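Local coordinates for protein alpha-L-rhamnosidase (Streptomyces avermitilis, PDB 3W5M) that releases terminal non-reducing alpha-L-rhamnose from alpha-L-rhamnosides, including citrus flavonoids and gum arabic, and binds L-rhamnose through a calcium-dependent carbohydrate-binding module, at residues A[990-995]-A[1019-1024]; A[943-948]-A[980-985]. One frame throughout, in Å; residues are numbered along the deposited sequence.

Interaction 1: residues A[990-995]-A[1019-1024]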
loop_
_atom_site.group_PDB
_atom_site.type_symbol
_atom_site.label_atom_id
_atom_site.label_comp_id
_atom_site.label_asym_id
_atom_site.label_seq_id
_atom_site.Cartn_x
_atom_site.Cartn_y
_atom_site.Cartn_z
ATOM N N ALA A 990 -33.904 -10.563 4.584
ATOM C CA ALA A 990 -33.855 -9.124 4.358
ATOM C C ALA A 990 -35.014 -8.414 5.037
ATOM O O ALA A 990 -36.078 -9.002 5.246
ATOM C CB ALA A 990 -33.873 -8.831 2.878
ATOM N N GLU A 991 -34.773 -7.157 5.384
ATOM C CA GLU A 991 -35.825 -6.232 5.765
ATOM C C GLU A 991 -35.884 -5.161 4.689
ATOM O O GLU A 991 -34.905 -4.475 4.450
ATOM C CB GLU A 991 -35.495 -5.621 7.101
ATOM C CG GLU A 991 -36.507 -4.610 7.588
ATOM C CD GLU A 991 -36.043 -3.961 8.872
ATOM O OE1 GLU A 991 -35.207 -3.024 8.795
ATOM O OE2 GLU A 991 -36.503 -4.402 9.949
ATOM N N VAL A 992 -37.031 -5.038 4.031
ATOM C CA VAL A 992 -37.168 -4.175 2.873
ATOM C C VAL A 992 -38.091 -3.018 3.239
ATOM O O VAL A 992 -39.138 -3.230 3.848
ATOM C CB VAL A 992 -37.709 -4.955 1.668
ATOM C CG1 VAL A 992 -37.814 -4.067 0.433
ATOM C CG2 VAL A 992 -36.804 -6.148 1.370
ATOM N N TRP A 993 -37.663 -1.801 2.904
ATOM C CA TRP A 993 -38.446 -0.583 3.135
ATOM C C TRP A 993 -38.817 0.019 1.797
ATOM O O TRP A 993 -37.931 0.353 1.004
ATOM C CB TRP A 993 -37.630 0.435 3.903
ATOM C CG TRP A 993 -37.177 -0.012 5.221
ATOM C CD1 TRP A 993 -36.365 -1.081 5.499
ATOM C CD2 TRP A 993 -37.476 0.605 6.481
ATOM N NE1 TRP A 993 -36.143 -1.169 6.855
ATOM C CE2 TRP A 993 -36.813 -0.151 7.485
ATOM C CE3 TRP A 993 -38.243 1.716 6.862
ATOM C CZ2 TRP A 993 -36.892 0.171 8.843
ATOM C CZ3 TRP A 993 -38.325 2.034 8.214
ATOM C CH2 TRP A 993 -37.649 1.261 9.191
ATOM N N ILE A 994 -40.117 0.158 1.538
ATOM C CA ILE A 994 -40.584 0.695 0.262
ATOM C C ILE A 994 -41.365 1.977 0.510
ATOM O O ILE A 994 -42.458 1.904 1.071
ATOM C CB ILE A 994 -41.519 -0.296 -0.469
ATOM C CG1 ILE A 994 -40.918 -1.698 -0.518
ATOM C CG2 ILE A 994 -41.859 0.211 -1.871
ATOM C CD1 ILE A 994 -39.804 -1.848 -1.531
ATOM N N PRO A 995 -40.816 3.153 0.108
ATOM C CA PRO A 995 -41.565 4.405 0.279
ATOM C C PRO A 995 -42.933 4.319 -0.391
ATOM O O PRO A 995 -43.042 3.886 -1.554
ATOM C CB PRO A 995 -40.671 5.469 -0.393
ATOM C CG PRO A 995 -39.611 4.714 -1.134
ATOM C CD PRO A 995 -39.458 3.403 -0.412
ATOM N N PHE A 1019 -41.148 -4.665 4.950
ATOM C CA PHE A 1019 -41.377 -6.078 4.704
ATOM C C PHE A 1019 -40.265 -6.927 5.312
ATOM O O PHE A 1019 -39.120 -6.471 5.445
ATOM C CB PHE A 1019 -41.466 -6.337 3.204
ATOM C CG PHE A 1019 -42.630 -5.672 2.543
ATOM C CD1 PHE A 1019 -43.893 -6.254 2.579
ATOM C CD2 PHE A 1019 -42.472 -4.461 1.877
ATOM C CE1 PHE A 1019 -44.977 -5.642 1.965
ATOM C CE2 PHE A 1019 -43.555 -3.843 1.253
ATOM C CZ PHE A 1019 -44.810 -4.436 1.293
ATOM N N GLU A 1020 -40.603 -8.150 5.710
ATOM C CA GLU A 1020 -39.585 -9.138 6.066
ATOM C C GLU A 1020 -39.659 -10.200 5.016
ATOM O O GLU A 1020 -40.743 -10.651 4.683
ATOM C CB GLU A 1020 -39.855 -9.745 7.439
ATOM C CG GLU A 1020 -39.750 -8.716 8.550
ATOM C CD GLU A 1020 -39.719 -9.325 9.941
ATOM O OE1 GLU A 1020 -40.482 -10.290 10.192
ATOM O OE2 GLU A 1020 -38.931 -8.823 10.779
ATOM N N VAL A 1021 -38.517 -10.591 4.478
ATOM C CA VAL A 1021 -38.491 -11.531 3.366
ATOM C C VAL A 1021 -37.291 -12.489 3.523
ATOM O O VAL A 1021 -36.280 -12.133 4.119
ATOM C CB VAL A 1021 -38.525 -10.760 2.014
ATOM C CG1 VAL A 1021 -37.188 -10.129 1.682
ATOM C CG2 VAL A 1021 -39.012 -11.635 0.856
ATOM N N GLY A 1022 -37.429 -13.712 3.026
ATOM C CA GLY A 1022 -36.325 -14.665 3.044
ATOM C C GLY A 1022 -35.502 -14.477 1.791
ATOM O O GLY A 1022 -35.580 -13.427 1.146
ATOM N N SER A 1023 -34.738 -15.503 1.428
ATOM C CA SER A 1023 -33.886 -15.427 0.254
ATOM C C SER A 1023 -34.698 -15.426 -1.040
ATOM O O SER A 1023 -35.892 -15.749 -1.027
ATOM C CB SER A 1023 -32.900 -16.601 0.259
ATOM O OG SER A 1023 -33.530 -17.807 -0.149
ATOM N N GLY A 1024 -34.061 -15.073 -2.154
ATOM C CA GLY A 1024 -34.697 -15.167 -3.478
ATOM C C GLY A 1024 -34.727 -13.883 -4.298
ATOM O O GLY A 1024 -34.081 -12.896 -3.931
#
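A990 and V1021 form one antiparallel hydrogen-bonded pair, and V992 and F1019 form the next. In the first, A990 N reaches V1021 O at 2.9 Å and V1021 N returns to A990 O. In the second, V992 N bonds to F1019 O. F1019 N meets V992 O at 2.7 Å. E991 and E1020 make the non-hydrogen-bonded pair between them, where E991 CA lies 3.3 Å from F1019 O as a CA-H...O contact.

The two strands are neighbours in one sheet of the C-terminal beta-sandwich domain. The two faces of this sheet differ.

The A990, V992, F1019 and V1021 face is apolar. V1021 CG1 lies 3.8 Å from A990 CB and 4.0 Å from V992 CG2. I994 CG1 comes to the edge of the F1019 ring, 3.8 Å from F1019 CE2. F1028 and V1030 of strand 1024-1030, in the facing sheet, add to this packing.

The other face carries E991, E1020 and the indole of W993. E991 CG is anti to the backbone N (chi1 179°), and the extended chain brings the carboxylate beside W993. There W993 NE1 donates to E991 OE1 at 2.8 Å. The oxygen lies near the indole plane, but the donor stands 45° out of the carboxylate plane. E991 OE2 lies 5.1 Å from E1020 OE2, a pair of like charges. A long, weak ion pair of E991 OE2 with R1011 may offset part of their repulsion. With an alanine here, W993 NE1 would probably lose its acceptor and the indole would be less firmly fixed in rotation.

Interaction 2: residues A[943-948]-A[980-985]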
loop_
_atom_site.group_PDB
_atom_site.type_symbol
_atom_site.label_atom_id
_atom_site.label_comp_id
_atom_site.label_asym_id
_atom_site.label_seq_id
_atom_site.Cartn_x
_atom_site.Cartn_y
_atom_site.Cartn_z
ATOM N N VAL A 943 -29.866 -8.544 5.608
ATOM C CA VAL A 943 -29.564 -7.322 4.861
ATOM C C VAL A 943 -30.726 -6.322 5.019
ATOM O O VAL A 943 -31.897 -6.700 4.841
ATOM C CB VAL A 943 -29.220 -7.615 3.367
ATOM C CG1 VAL A 943 -30.358 -8.318 2.649
ATOM C CG2 VAL A 943 -28.818 -6.350 2.624
ATOM N N VAL A 944 -30.413 -5.077 5.384
ATOM C CA VAL A 944 -31.430 -4.021 5.361
ATOM C C VAL A 944 -31.404 -3.363 3.983
ATOM O O VAL A 944 -30.365 -2.826 3.554
ATOM C CB VAL A 944 -31.209 -2.961 6.452
ATOM C CG1 VAL A 944 -32.275 -1.878 6.360
ATOM C CG2 VAL A 944 -31.187 -3.580 7.841
ATOM N N ILE A 945 -32.532 -3.461 3.281
ATOM C CA ILE A 945 -32.720 -2.874 1.965
ATOM C C ILE A 945 -33.632 -1.663 2.085
ATOM O O ILE A 945 -34.872 -1.780 2.091
ATOM C CB ILE A 945 -33.234 -3.916 0.957
ATOM C CG1 ILE A 945 -32.202 -5.060 0.875
ATOM C CG2 ILE A 945 -33.527 -3.275 -0.383
ATOM C CD1 ILE A 945 -32.565 -6.213 -0.029
ATOM N N ARG A 946 -32.996 -0.501 2.171
ATOM C CA ARG A 946 -33.692 0.752 2.440
ATOM C C ARG A 946 -33.178 1.866 1.498
ATOM O O ARG A 946 -32.463 2.769 1.941
ATOM C CB ARG A 946 -33.537 1.117 3.918
ATOM C CG ARG A 946 -34.381 2.309 4.335
ATOM C CD ARG A 946 -34.344 2.579 5.825
ATOM N NE ARG A 946 -35.346 3.597 6.121
ATOM C CZ ARG A 946 -35.657 4.051 7.329
ATOM N NH1 ARG A 946 -35.037 3.592 8.412
ATOM N NH2 ARG A 946 -36.599 4.983 7.442
ATOM N N PRO A 947 -33.508 1.762 0.191
ATOM C CA PRO A 947 -33.173 2.836 -0.741
ATOM C C PRO A 947 -33.978 4.081 -0.377
ATOM O O PRO A 947 -35.187 3.982 -0.112
ATOM C CB PRO A 947 -33.620 2.284 -2.099
ATOM C CG PRO A 947 -34.612 1.205 -1.789
ATOM C CD PRO A 947 -34.134 0.618 -0.502
ATOM N N ARG A 948 -33.308 5.229 -0.332
ATOM C CA ARG A 948 -33.982 6.479 -0.067
ATOM C C ARG A 948 -33.798 7.427 -1.242
ATOM O O ARG A 948 -32.851 8.215 -1.237
ATOM C CB ARG A 948 -33.430 7.110 1.209
ATOM C CG ARG A 948 -33.521 6.237 2.447
ATOM C CD ARG A 948 -32.494 6.705 3.442
ATOM N NE ARG A 948 -32.677 6.192 4.801
ATOM C CZ ARG A 948 -33.457 6.759 5.716
ATOM N NH1 ARG A 948 -34.166 7.835 5.410
ATOM N NH2 ARG A 948 -33.529 6.254 6.935
ATOM N N LEU A 980 -39.025 -1.756 -7.084
ATOM C CA LEU A 980 -37.756 -2.276 -6.577
ATOM C C LEU A 980 -37.697 -3.780 -6.811
ATOM O O LEU A 980 -38.652 -4.501 -6.497
ATOM C CB LEU A 980 -37.590 -1.959 -5.088
ATOM C CG LEU A 980 -36.474 -2.648 -4.274
ATOM C CD1 LEU A 980 -35.079 -2.210 -4.698
ATOM C CD2 LEU A 980 -36.683 -2.300 -2.819
ATOM N N THR A 981 -36.597 -4.260 -7.393
ATOM C CA THR A 981 -36.341 -5.698 -7.411
ATOM C C THR A 981 -35.082 -5.931 -6.571
ATOM O O THR A 981 -34.253 -5.027 -6.404
ATOM C CB THR A 981 -36.130 -6.266 -8.830
ATOM O OG1 THR A 981 -35.118 -5.511 -9.502
ATOM C CG2 THR A 981 -37.425 -6.226 -9.663
ATOM N N CYS A 982 -34.947 -7.126 -6.019
ATOM C CA CYS A 982 -33.729 -7.446 -5.305
ATOM C C CYS A 982 -33.491 -8.927 -5.324
ATOM O O CYS A 982 -34.395 -9.719 -5.621
ATOM C CB CYS A 982 -33.748 -6.868 -3.877
ATOM S SG CYS A 982 -35.098 -7.433 -2.819
ATOM N N SER A 983 -32.245 -9.297 -5.060
ATOM C CA SER A 983 -31.835 -10.688 -5.002
ATOM C C SER A 983 -31.117 -10.847 -3.667
ATOM O O SER A 983 -30.207 -10.079 -3.355
ATOM C CB SER A 983 -30.944 -11.037 -6.204
ATOM O OG SER A 983 -30.581 -12.408 -6.203
ATOM N N VAL A 984 -31.584 -11.807 -2.868
ATOM C CA VAL A 984 -31.118 -12.057 -1.502
ATOM C C VAL A 984 -30.684 -13.522 -1.456
ATOM O O VAL A 984 -31.445 -14.407 -1.859
ATOM C CB VAL A 984 -32.250 -11.803 -0.468
ATOM C CG1 VAL A 984 -31.817 -12.175 0.941
ATOM C CG2 VAL A 984 -32.678 -10.343 -0.499
ATOM N N PRO A 985 -29.447 -13.802 -1.018
ATOM C CA PRO A 985 -28.976 -15.187 -1.133
ATOM C C PRO A 985 -29.531 -16.168 -0.089
ATOM O O PRO A 985 -29.846 -15.785 1.055
ATOM C CB PRO A 985 -27.445 -15.065 -0.969
ATOM C CG PRO A 985 -27.223 -13.754 -0.330
ATOM C CD PRO A 985 -28.361 -12.863 -0.686
#
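I945 reaches L980, C982 and V984 with two of its branches. CG1 is anti to the carbonyl carbon (chi1 -59°), and CD1 continues the chain in an extended form. That sends CD1 across to C982 and V984, while CG2 is left for L980. I945 CD1 lies 4.0 Å from C982 SG and 4.2 Å from V984 CG2. It is almost as near to C982 CB, so the methyl rests against the whole thiol arm. I945 CG2 is 4.1 Å from L980 CD2.

C982 SG sits between its backbone N and carbonyl carbon (chi1 59°), which stands the sulfur up towards the I945 methyl. L980 offers a single methyl to two partners. L980 CD2 meets I945 CG2 and also P947 CG, the latter at 4.2 Å, so one methyl packs against both the isoleucine and the proline. V984 CG2 likewise serves twice, against I945 CD1 and, more loosely, against V943 CG1 at 4.4 Å. Every one of these contacts is apolar, and all six side chains are buried.

R946, between I945 and P947, points away from 980-985. It forms a salt bridge with D1014 and a cation-pi contact with W993. R948 follows P947, and its NH2 lies over the centre of the R946 guanidinium face. D1014 may offset part of this like charge.

The strand segments run antiparallel, but their axes come no nearer than 10.2 Å, the spacing of two packed sheets of a beta-sandwich. Strand 942-945 lies between strands 934-935 and 989-995 in one sheet. Strand 977-984 lies between strands 965-974 and 1024-1030 in the other. W971 of strand 965-974 touches both P947 and L980, and A990 of strand 989-995 touches both V943 and V984.

Both interactions belong to the C-terminal beta-sandwich, away from the sugar and calcium sites. Interaction 1 joins neighbours within one sheet, mainly through backbone bonds, and has a buried apolar side and a more accessible charged one. Interaction 2 joins the two sheets through side chains alone and lies wholly in the core. Strands 942-945 and 989-995 are adjacent, and a probable backbone bond between I945 N and E991 O ties the two contacts. Segment 1019-1024 leaves the sheet of interaction 1 after V1021. It enters the facing sheet at G1024, whose N probably bonds to V984 O of interaction 2.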